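Local coordinates for protein MJ1225 (Methanocaldococcus jannaschii, PDB 3KH5) that is of unknown function but carries four CBS motifs that bind AMP and ADP, and is a putative archaeal counterpart of the gamma subunit of AMP-activated protein kinase, at residues A[259-262]-A[263-267]. Residues are numbered along the deposited sequence; the frame is centred on the assembly and turned at random.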
ATOM      1  N   VAL A 259     -10.114  -5.632 -13.640  1.00 39.84           N
ATOM      2  CA  VAL A 259     -10.990  -6.578 -14.328  1.00 41.66           C
ATOM      3  C   VAL A 259     -11.290  -6.008 -15.711  1.00 43.17           C
ATOM      4  O   VAL A 259     -11.777  -4.878 -15.838  1.00 43.09           O
ATOM      5  CB  VAL A 259     -12.295  -6.857 -13.536  1.00 41.52           C
ATOM      6  CG1 VAL A 259     -13.082  -8.001 -14.163  1.00 41.57           C
ATOM      7  CG2 VAL A 259     -11.980  -7.164 -12.076  1.00 41.49           C
ATOM      8  N   VAL A 260     -10.967  -6.783 -16.743  1.00 45.42           N
ATOM      9  CA  VAL A 260     -11.092  -6.305 -18.116  1.00 47.80           C
ATOM     10  C   VAL A 260     -11.895  -7.204 -19.049  1.00 49.63           C
ATOM     11  O   VAL A 260     -12.106  -8.398 -18.796  1.00 49.86           O
ATOM     12  CB  VAL A 260      -9.707  -6.016 -18.787  1.00 47.63           C
ATOM     13  CG1 VAL A 260      -8.930  -4.959 -18.009  1.00 47.62           C
ATOM     14  CG2 VAL A 260      -8.890  -7.302 -18.946  1.00 47.68           C
ATOM     15  N   ASP A 261     -12.314  -6.571 -20.145  1.00 51.95           N
ATOM     16  CA  ASP A 261     -12.889  -7.193 -21.328  1.00 54.21           C
ATOM     17  C   ASP A 261     -11.816  -7.939 -22.088  1.00 55.45           C
ATOM     18  O   ASP A 261     -10.619  -7.794 -21.802  1.00 55.62           O
ATOM     19  CB  ASP A 261     -13.378  -6.090 -22.271  1.00 54.30           C
ATOM     20  CG  ASP A 261     -14.852  -5.801 -22.136  1.00 54.99           C
ATOM     21  OD1 ASP A 261     -15.394  -5.100 -23.019  1.00 55.41           O
ATOM     22  OD2 ASP A 261     -15.479  -6.270 -21.160  1.00 55.61           O
ATOM     23  N   GLU A 262     -12.233  -8.708 -23.089  1.00 56.96           N
ATOM     24  CA  GLU A 262     -11.287  -9.229 -24.061  1.00 58.30           C
ATOM     25  C   GLU A 262     -10.751  -8.063 -24.901  1.00 58.60           C
ATOM     26  O   GLU A 262      -9.659  -8.155 -25.467  1.00 58.74           O
ATOM     27  CB  GLU A 262     -11.929 -10.298 -24.950  1.00 58.58           C
ATOM     28  CG  GLU A 262     -10.933 -11.275 -25.587  1.00 59.99           C
ATOM     29  CD  GLU A 262     -10.841 -12.613 -24.851  1.00 61.55           C
ATOM     30  OE1 GLU A 262     -10.871 -12.634 -23.595  1.00 62.00           O
ATOM     31  OE2 GLU A 262     -10.727 -13.651 -25.538  1.00 62.01           O
ATOM     32  N   ASN A 263     -11.512  -6.971 -24.975  1.00 58.88           N
ATOM     33  CA  ASN A 263     -11.037  -5.756 -25.643  1.00 59.00           C
ATOM     34  C   ASN A 263     -10.327  -4.781 -24.708  1.00 58.82           C
ATOM     35  O   ASN A 263      -9.928  -3.685 -25.122  1.00 58.83           O
ATOM     36  CB  ASN A 263     -12.164  -5.058 -26.406  1.00 59.16           C
ATOM     37  CG  ASN A 263     -12.338  -5.611 -27.801  1.00 59.51           C
ATOM     38  OD1 ASN A 263     -12.798  -6.738 -27.980  1.00 59.76           O
ATOM     39  ND2 ASN A 263     -11.970  -4.819 -28.802  1.00 59.91           N
ATOM     40  N   LEU A 264     -10.172  -5.202 -23.455  1.00 58.49           N
ATOM     41  CA  LEU A 264      -9.415  -4.466 -22.442  1.00 58.11           C
ATOM     42  C   LEU A 264     -10.139  -3.247 -21.904  1.00 57.85           C
ATOM     43  O   LEU A 264      -9.514  -2.349 -21.331  1.00 57.87           O
ATOM     44  CB  LEU A 264      -8.015  -4.086 -22.949  1.00 58.13           C
ATOM     45  CG  LEU A 264      -7.135  -5.276 -23.340  1.00 58.12           C
ATOM     46  CD1 LEU A 264      -5.779  -4.805 -23.853  1.00 58.25           C
ATOM     47  CD2 LEU A 264      -6.960  -6.257 -22.175  1.00 58.21           C
ATOM     48  N   ARG A 265     -11.452  -3.210 -22.092  1.00 57.38           N
ATOM     49  CA  ARG A 265     -12.267  -2.231 -21.398  1.00 56.99           C
ATOM     50  C   ARG A 265     -12.376  -2.653 -19.947  1.00 55.97           C
ATOM     51  O   ARG A 265     -12.462  -3.844 -19.647  1.00 55.91           O
ATOM     52  CB  ARG A 265     -13.646  -2.118 -22.041  1.00 57.41           C
ATOM     53  CG  ARG A 265     -13.727  -0.950 -23.001  1.00 59.42           C
ATOM     54  CD  ARG A 265     -14.506  -1.296 -24.262  1.00 62.94           C
ATOM     55  NE  ARG A 265     -15.825  -0.665 -24.332  1.00 65.67           N
ATOM     56  CZ  ARG A 265     -16.046   0.650 -24.382  1.00 67.21           C
ATOM     57  NH1 ARG A 265     -15.040   1.520 -24.339  1.00 67.68           N
ATOM     58  NH2 ARG A 265     -17.292   1.100 -24.454  1.00 67.73           N
ATOM     59  N   ILE A 266     -12.372  -1.673 -19.051  1.00 54.70           N
ATOM     60  CA  ILE A 266     -12.372  -1.931 -17.612  1.00 53.39           C
ATOM     61  C   ILE A 266     -13.776  -2.210 -17.109  1.00 52.21           C
ATOM     62  O   ILE A 266     -14.682  -1.387 -17.285  1.00 52.16           O
ATOM     63  CB  ILE A 266     -11.831  -0.716 -16.823  1.00 53.58           C
ATOM     64  CG1 ILE A 266     -10.605  -0.120 -17.516  1.00 53.72           C
ATOM     65  CG2 ILE A 266     -11.529  -1.102 -15.361  1.00 53.57           C
ATOM     66  CD1 ILE A 266      -9.433  -1.071 -17.629  1.00 53.97           C
ATOM     67  N   LYS A 267     -13.945  -3.362 -16.468  1.00 50.53           N
ATOM     68  CA  LYS A 267     -15.227  -3.732 -15.873  1.00 48.80           C
ATOM     69  C   LYS A 267     -15.241  -3.543 -14.361  1.00 47.07           C
ATOM     70  O   LYS A 267     -16.302  -3.613 -13.728  1.00 46.95           O
ATOM     71  CB  LYS A 267     -15.575  -5.187 -16.204  1.00 49.15           C
ATOM     72  CG  LYS A 267     -15.455  -5.572 -17.685  1.00 50.04           C
ATOM     73  CD  LYS A 267     -16.294  -4.682 -18.615  1.00 51.50           C
ATOM     74  CE  LYS A 267     -17.788  -4.697 -18.280  1.00 52.23           C
ATOM     75  NZ  LYS A 267     -18.346  -6.083 -18.092  1.00 52.68           N
TER
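D261 and R265 meet at the turn end of a tight beta hairpin, where the backbone N of D261 donates to R265 O across 2.8 Å, nearly straight and in the carbonyl plane. The same R265 oxygen also receives a CA-H...O contact from V260. Farther along the ladder, K267 N reaches V259 O at 2.7 Å, with the donor tilted 30° out of the carbonyl plane. Between these two bonds V260 and I266 form an antiparallel non-hydrogen-bonded pair. E262 and N263 form the type I turn, closed by a weak bond from L264 N to D261 O, and L264, with positive phi (75°), adds the G1 bulge.

The two faces of the hairpin differ in character. On one, the V260 methyls divide their work: CG1 touches I266 CD1 and CG2 touches L264 CD2, each pair 3.9 Å apart. On the other, the D261 carboxylate lies between two basic chains, OD1 alongside R265 CB and OD2 against the methylenes of K267, with OD2 to CD at 3.1 Å. The K267 chain folds back on itself (chi2 to chi4 all near -55°), yet NZ stays 4.2 Å from D261 OD2, beyond a salt bridge, and pairs instead with E238. With an alanine at D261 the carboxylate packed against R265 CB and the K267 methylenes would be gone, which is likely to open a gap beside both chains and take a negative charge from near K267 NZ.

E262 forms a salt bridge with K237. The hairpin joins strands 256-260 and 266-271 of the fourth CBS motif, and its apolar face, through V260 and I266, packs on L190 of strand 189-195.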